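3-phosphoshikimate 1-carboxyvinyltransferase (Streptomyces sviceus, PDB 7M0O) probably transfers the enolpyruvyl group of phosphoenolpyruvate to the 5-hydroxyl of shikimate-3-phosphate, the sixth step of the chorismate pathway. Local coordinates at residues S224-S227 / Y228-A232; G364-R367 / I368-F372; A373-G376 / L377-G381. All blocks are in the same frame, centred on the assembly; numbering follows the deposited sequence.

In the fold
Two neighbouring helices, and the loop after the second, carry the three contacts. Contact 1 lies on helix 223-235, and contacts 2 and 3 follow each other along helix 366-375 into the loop behind it. The centres of contacts 1 and 2 are about 12 Å apart, those of 1 and 3 about 14 Å, and those of 2 and 3 about 13 Å. Tyr228 OH of contact 1 lies 3.1 Å from NH1 of Arg367, one of the residues predicted to bind phosphoenolpyruvate; Arg367 also holds a phosphate ion in contact 2. Farther along, Ala232 CB of contact 1 meets Leu377 CD1 of contact 3 at 3.6 Å. The substrate end of the helix pair thus passes into apolar packing.

Contact 1. Residues S224-S227 / Y228-A232; sequences STAS and YFFAA
Ser227 OG sits 3.7 Å above the ring plane of Tyr228, over the ring centre, inside helix 223-235, one of the buried helices of the alpha/beta domains characteristic of EPSP synthases. A chi1 of 75° sets OG against the backbone, between N and the carbonyl carbon. In that position it also donates to Ser224 O at 2.9 Å, in the carbonyl plane, and so adds a second bond to the one that Ser227 N gives the same oxygen. The Tyr228 side chain slopes back toward the start of the helix, bringing CE2 to 3.3 Å from Ser224 O and CD2 to 3.2 Å from Thr225 O. Its hydroxyl reaches out of the helix to the guanidinium of Arg367, a residue predicted to bind phosphoenolpyruvate, while Met370 and Ser371 pack on its ring. A leucine in its place would probably leave Arg367 NH1 without this hydroxyl partner and Ser227 OG without the ring beneath it. Ala226 works on another side of the helix, where its CB rests 3.8 Å from Phe230 CE2; beyond it the Phe230 ring meets Val258 and Leu261 of helix 257-263. The backbone binds this pair too, with Phe230 N donating almost straight to Ala226 O at 3.0 Å and an N-H...O angle of 174°.

Contact 2. Residues G364-R367 / I368-F372; sequences GDHR and IVMSF. With PO4 (phosphate ion), chain B.
The imidazole of His366 has Arg367 CG over one face, 3.6 Å above its plane and offset toward the rim, while Met370 CE and a phosphate ion lie at its edge. The guanidinium of Arg367 in turn carries His366 NE2 over one face and meets the phosphate edge-on. This is an anion site built from side chains of the first turn of helix 366-375, and the phosphate probably came from the crystallisation liquor. Arg367 is a residue predicted to bind phosphoenolpyruvate, so the ion may occupy a place meant for an anionic group of the substrate. His366 NE2 donates to PO4 O3 at 2.9 Å, and Arg367 NH2 gives that oxygen a second bond. Arg367 NE reaches PO4 O2 at 2.8 Å with an N-H...O angle of 163°, and Arg326 adds a further donor, so the ion is gripped by gathered side-chain N-H groups. Asp365 is the N-cap: with its CG anti to the backbone N (chi1 -165°), OD1 accepts from Arg367 N at 2.9 Å, while OD2 forms a salt bridge with Arg326. Asp365 CB lies 3.7 Å from Ile368 CG1, the two side chains crossing at about a right angle. One turn on, Arg367 O is gripped twice, by Ser371 N at 3.0 Å and Ser371 OG at 2.7 Å, which approach from opposite faces of the carbonyl plane.

Contact 3. Residues A373-G376 / L377-G381; sequences AVTG and LRVPG
Three backbone bonds close the run-out of helix 366-375 into the loop that leads to strand 383-384, within a beta-alpha-beta unit: Leu377 N donates to Val374 O at 3.1 Å, while Thr375 O accepts twice, from Arg378 N three residues on at 3.1 Å and from Val379 N four residues on at 3.0 Å.

Among the side chains, Thr375 and Val379 lie alongside each other and point the same way, Thr375 CG2 4.1 Å from Val379 CG2. Thr375 directs its methyl to this neighbour because CG2 stands anti to the backbone N, which leaves OG1 beside that N (chi1 -49°), where it hydrogen-bonds Ala302 O. Val379 then goes on to Phe306 and Ala355. On another side of the turn Leu377 leans over Val374 O, its CB 3.3 Å from that oxygen, and the more distant Leu377 CD1 makes a loose apolar contact with Val374 CG1 at 4.4 Å. Phe401 of helix 397-406 touches both residues, and helix 223-235 also meets them, through Tyr228 on Val374 and Ala232 on Leu377. The Arg378 side chain, by contrast, bends outward past Phe306. Gly376 adds a CA-H...O contact, its CA 3.5 Å from Val379 O, and a CB at this position would crowd the carbonyl of Ala373.

The hold on this turn is therefore mainly backbone hydrogen bonding, with the doubly bonded Thr375 carbonyl at its centre, while the methyl groups flanking it join the helix run-out to Phe306 and Ala355 on one side and to helices 223-235 and 397-406 on another.

Contact 1. Residues S224-S227 / Y228-A232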
loop_
_atom_site.group_PDB
_atom_site.type_symbol
_atom_site.label_atom_id
_atom_site.label_comp_id
_atom_site.label_asym_id
_atom_site.label_seq_id
_atom_site.Cartn_x
_atom_site.Cartn_y
_atom_site.Cartn_z
ATOM N N SER A 224 3.274 5.866 4.447
ATOM C CA SER A 224 2.295 6.333 5.423
ATOM C C SER A 224 2.721 5.954 6.834
ATOM O O SER A 224 2.653 6.768 7.760
ATOM C CB SER A 224 0.924 5.734 5.095
ATOM O OG SER A 224 0.595 5.939 3.735
ATOM N N THR A 225 3.191 4.719 7.001
ATOM C CA THR A 225 3.779 4.291 8.266
ATOM C C THR A 225 4.994 5.139 8.623
ATOM O O THR A 225 5.198 5.486 9.792
ATOM C CB THR A 225 4.163 2.815 8.160
ATOM O OG1 THR A 225 2.968 2.042 8.048
ATOM C CG2 THR A 225 4.971 2.354 9.377
ATOM N N ALA A 226 5.793 5.518 7.619
ATOM C CA ALA A 226 6.984 6.311 7.885
ATOM C C ALA A 226 6.652 7.704 8.401
ATOM O O ALA A 226 7.487 8.297 9.094
ATOM C CB ALA A 226 7.850 6.436 6.625
ATOM N N SER A 227 5.453 8.219 8.115
ATOM C CA SER A 227 5.149 9.601 8.469
ATOM C C SER A 227 5.215 9.811 9.970
ATOM O O SER A 227 5.644 10.877 10.420
ATOM C CB SER A 227 3.760 10.015 7.939
ATOM O OG SER A 227 2.675 9.472 8.678
ATOM N N TYR A 228 4.838 8.793 10.762
ATOM C CA TYR A 228 4.847 8.952 12.211
ATOM C C TYR A 228 6.263 9.041 12.745
ATOM O O TYR A 228 6.519 9.784 13.697
ATOM C CB TYR A 228 4.097 7.788 12.887
ATOM C CG TYR A 228 2.769 7.571 12.227
ATOM C CD1 TYR A 228 1.730 8.479 12.419
ATOM C CD2 TYR A 228 2.571 6.501 11.361
ATOM C CE1 TYR A 228 0.519 8.310 11.780
ATOM C CE2 TYR A 228 1.353 6.327 10.715
ATOM C CZ TYR A 228 0.348 7.238 10.925
ATOM O OH TYR A 228 -0.844 7.070 10.269
ATOM N N PHE A 229 7.201 8.332 12.115
ATOM C CA PHE A 229 8.574 8.346 12.598
ATOM C C PHE A 229 9.281 9.624 12.145
ATOM O O PHE A 229 10.002 10.247 12.931
ATOM C CB PHE A 229 9.279 7.054 12.146
ATOM C CG PHE A 229 8.672 5.800 12.755
ATOM C CD1 PHE A 229 9.251 5.191 13.856
ATOM C CD2 PHE A 229 7.477 5.287 12.274
ATOM C CE1 PHE A 229 8.667 4.065 14.444
ATOM C CE2 PHE A 229 6.879 4.190 12.865
ATOM C CZ PHE A 229 7.483 3.569 13.958
ATOM N N PHE A 230 8.990 10.079 10.921
ATOM C CA PHE A 230 9.468 11.379 10.458
ATOM C C PHE A 230 8.945 12.513 11.349
ATOM O O PHE A 230 9.690 13.440 11.686
ATOM C CB PHE A 230 9.036 11.614 9.006
ATOM C CG PHE A 230 9.782 10.799 7.962
ATOM C CD1 PHE A 230 11.141 10.535 8.061
ATOM C CD2 PHE A 230 9.110 10.348 6.847
ATOM C CE1 PHE A 230 11.800 9.804 7.054
ATOM C CE2 PHE A 230 9.759 9.631 5.837
ATOM C CZ PHE A 230 11.100 9.365 5.945
ATOM N N ALA A 231 7.652 12.477 11.711
ATOM C CA ALA A 231 7.067 13.515 12.566
ATOM C C ALA A 231 7.707 13.549 13.951
ATOM O O ALA A 231 7.949 14.635 14.505
ATOM C CB ALA A 231 5.560 13.295 12.704
ATOM N N ALA A 232 7.951 12.380 14.539
ATOM C CA ALA A 232 8.626 12.318 15.837
ATOM C C ALA A 232 9.980 13.024 15.788
ATOM O O ALA A 232 10.351 13.756 16.721
ATOM C CB ALA A 232 8.798 10.855 16.259
#

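Contact 2. Residues G364-R367 / I368-F372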
loop_
_atom_site.group_PDB
_atom_site.type_symbol
_atom_site.label_atom_id
_atom_site.label_comp_id
_atom_site.label_asym_id
_atom_site.label_seq_id
_atom_site.Cartn_x
_atom_site.Cartn_y
_atom_site.Cartn_z
ATOM N N GLY A 364 -11.494 2.883 16.195
ATOM C CA GLY A 364 -10.886 1.744 15.533
ATOM C C GLY A 364 -9.943 2.099 14.409
ATOM O O GLY A 364 -9.537 1.212 13.646
ATOM N N ASP A 365 -9.563 3.375 14.304
ATOM C CA ASP A 365 -8.762 3.881 13.192
ATOM C C ASP A 365 -7.276 3.854 13.541
ATOM O O ASP A 365 -6.826 4.585 14.438
ATOM C CB ASP A 365 -9.187 5.305 12.831
ATOM C CG ASP A 365 -8.656 5.746 11.482
ATOM O OD1 ASP A 365 -7.473 5.485 11.183
ATOM O OD2 ASP A 365 -9.437 6.347 10.718
ATOM N N HIS A 366 -6.525 3.025 12.804
ATOM C CA HIS A 366 -5.080 2.870 13.016
ATOM C C HIS A 366 -4.327 4.200 12.967
ATOM O O HIS A 366 -3.384 4.417 13.743
ATOM C CB HIS A 366 -4.504 1.899 11.982
ATOM C CG HIS A 366 -4.917 2.175 10.566
ATOM N ND1 HIS A 366 -6.236 2.192 10.150
ATOM C CD2 HIS A 366 -4.175 2.429 9.465
ATOM C CE1 HIS A 366 -6.282 2.448 8.856
ATOM N NE2 HIS A 366 -5.045 2.599 8.416
ATOM N N ARG A 367 -4.722 5.103 12.063
ATOM C CA ARG A 367 -4.007 6.373 11.936
ATOM C C ARG A 367 -4.289 7.330 13.095
ATOM O O ARG A 367 -3.439 8.156 13.417
ATOM C CB ARG A 367 -4.349 7.038 10.606
ATOM C CG ARG A 367 -4.215 6.071 9.422
ATOM C CD ARG A 367 -3.499 6.688 8.230
ATOM N NE ARG A 367 -3.311 5.649 7.219
ATOM C CZ ARG A 367 -2.207 4.914 7.103
ATOM N NH1 ARG A 367 -1.176 5.115 7.924
ATOM N NH2 ARG A 367 -2.137 3.969 6.184
ATOM N N ILE A 368 -5.454 7.239 13.745
ATOM C CA ILE A 368 -5.672 8.044 14.945
ATOM C C ILE A 368 -4.746 7.582 16.070
ATOM O O ILE A 368 -4.142 8.401 16.772
ATOM C CB ILE A 368 -7.157 8.011 15.368
ATOM C CG1 ILE A 368 -8.057 8.554 14.256
ATOM C CG2 ILE A 368 -7.374 8.800 16.677
ATOM C CD1 ILE A 368 -7.746 10.003 13.835
ATOM N N VAL A 369 -4.596 6.265 16.254
ATOM C CA VAL A 369 -3.713 5.761 17.307
ATOM C C VAL A 369 -2.259 6.103 17.000
ATOM O O VAL A 369 -1.523 6.600 17.861
ATOM C CB VAL A 369 -3.907 4.242 17.491
ATOM C CG1 VAL A 369 -2.831 3.687 18.451
ATOM C CG2 VAL A 369 -5.289 3.968 18.045
ATOM N N MET A 370 -1.814 5.836 15.769
ATOM C CA MET A 370 -0.407 6.071 15.461
ATOM C C MET A 370 -0.070 7.556 15.527
ATOM O O MET A 370 1.012 7.935 15.986
ATOM C CB MET A 370 -0.062 5.471 14.097
ATOM C CG MET A 370 -0.055 3.937 14.137
ATOM S SD MET A 370 0.565 3.100 12.665
ATOM C CE MET A 370 -0.785 3.326 11.537
ATOM N N SER A 371 -0.991 8.416 15.090
ATOM C CA SER A 371 -0.718 9.853 15.114
ATOM C C SER A 371 -0.570 10.379 16.536
ATOM O O SER A 371 0.399 11.084 16.832
ATOM C CB SER A 371 -1.812 10.622 14.377
ATOM O OG SER A 371 -1.798 10.324 13.007
ATOM N N PHE A 372 -1.511 10.043 17.436
ATOM C CA PHE A 372 -1.449 10.588 18.785
ATOM C C PHE A 372 -0.407 9.895 19.651
ATOM O O PHE A 372 -0.026 10.447 20.696
ATOM C CB PHE A 372 -2.838 10.552 19.446
ATOM C CG PHE A 372 -3.762 11.614 18.903
ATOM C CD1 PHE A 372 -3.651 12.934 19.329
ATOM C CD2 PHE A 372 -4.681 11.310 17.919
ATOM C CE1 PHE A 372 -4.464 13.921 18.803
ATOM C CE2 PHE A 372 -5.505 12.295 17.377
ATOM C CZ PHE A 372 -5.401 13.601 17.822
HETATM P P PO4 B . -5.799 3.942 5.021
HETATM O O1 PO4 B . -5.335 4.284 3.630
HETATM O O2 PO4 B . -5.742 5.203 5.846
HETATM O O3 PO4 B . -4.888 2.876 5.581
HETATM O O4 PO4 B . -7.211 3.428 4.907
#

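Contact 3. Residues A373-G376 / L377-G381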
loop_
_atom_site.group_PDB
_atom_site.type_symbol
_atom_site.label_atom_id
_atom_site.label_comp_id
_atom_site.label_asym_id
_atom_site.label_seq_id
_atom_site.Cartn_x
_atom_site.Cartn_y
_atom_site.Cartn_z
ATOM N N ALA A 373 0.117 8.751 19.206
ATOM C CA ALA A 373 1.331 8.232 19.822
ATOM C C ALA A 373 2.469 9.241 19.705
ATOM O O ALA A 373 3.285 9.371 20.624
ATOM C CB ALA A 373 1.723 6.894 19.185
ATOM N N VAL A 374 2.569 9.941 18.566
ATOM C CA VAL A 374 3.624 10.939 18.442
ATOM C C VAL A 374 3.418 12.062 19.456
ATOM O O VAL A 374 4.374 12.551 20.067
ATOM C CB VAL A 374 3.697 11.487 17.001
ATOM C CG1 VAL A 374 4.859 12.451 16.895
ATOM C CG2 VAL A 374 3.853 10.364 15.992
ATOM N N THR A 375 2.168 12.496 19.646
ATOM C CA THR A 375 1.875 13.515 20.646
ATOM C C THR A 375 2.375 13.097 22.018
ATOM O O THR A 375 2.829 13.937 22.805
ATOM C CB THR A 375 0.369 13.770 20.711
ATOM O OG1 THR A 375 -0.151 13.973 19.393
ATOM C CG2 THR A 375 0.072 14.986 21.567
ATOM N N GLY A 376 2.300 11.801 22.315
ATOM C CA GLY A 376 2.717 11.284 23.616
ATOM C C GLY A 376 4.209 11.377 23.911
ATOM O O GLY A 376 4.597 11.201 25.073
ATOM N N LEU A 377 5.056 11.602 22.897
ATOM C CA LEU A 377 6.459 11.927 23.155
ATOM C C LEU A 377 6.619 13.157 24.040
ATOM O O LEU A 377 7.588 13.244 24.812
ATOM C CB LEU A 377 7.188 12.168 21.836
ATOM C CG LEU A 377 7.308 10.959 20.918
ATOM C CD1 LEU A 377 8.075 11.395 19.701
ATOM C CD2 LEU A 377 8.000 9.792 21.595
ATOM N N ARG A 378 5.714 14.136 23.923
ATOM C CA ARG A 378 5.816 15.366 24.697
ATOM C C ARG A 378 4.700 15.563 25.714
ATOM O O ARG A 378 4.841 16.425 26.590
ATOM C CB ARG A 378 5.840 16.587 23.761
ATOM C CG ARG A 378 7.158 16.786 23.019
ATOM C CD ARG A 378 8.227 17.439 23.897
ATOM N NE ARG A 378 7.854 18.790 24.312
ATOM C CZ ARG A 378 7.959 19.863 23.532
ATOM N NH1 ARG A 378 8.414 19.738 22.297
ATOM N NH2 ARG A 378 7.588 21.055 23.978
ATOM N N VAL A 379 3.603 14.816 25.609
ATOM C CA VAL A 379 2.485 14.946 26.543
ATOM C C VAL A 379 2.340 13.642 27.318
ATOM O O VAL A 379 1.858 12.644 26.761
ATOM C CB VAL A 379 1.175 15.289 25.815
ATOM C CG1 VAL A 379 0.017 15.321 26.798
ATOM C CG2 VAL A 379 1.292 16.625 25.065
ATOM N N PRO A 380 2.719 13.609 28.594
ATOM C CA PRO A 380 2.610 12.365 29.365
ATOM C C PRO A 380 1.163 11.980 29.622
ATOM O O PRO A 380 0.265 12.822 29.658
ATOM C CB PRO A 380 3.326 12.696 30.684
ATOM C CG PRO A 380 4.117 13.945 30.419
ATOM C CD PRO A 380 3.334 14.695 29.376
ATOM N N GLY A 381 0.939 10.678 29.790
ATOM C CA GLY A 381 -0.391 10.215 30.146
ATOM C C GLY A 381 -1.380 10.072 29.015
ATOM O O GLY A 381 -2.596 10.131 29.254
#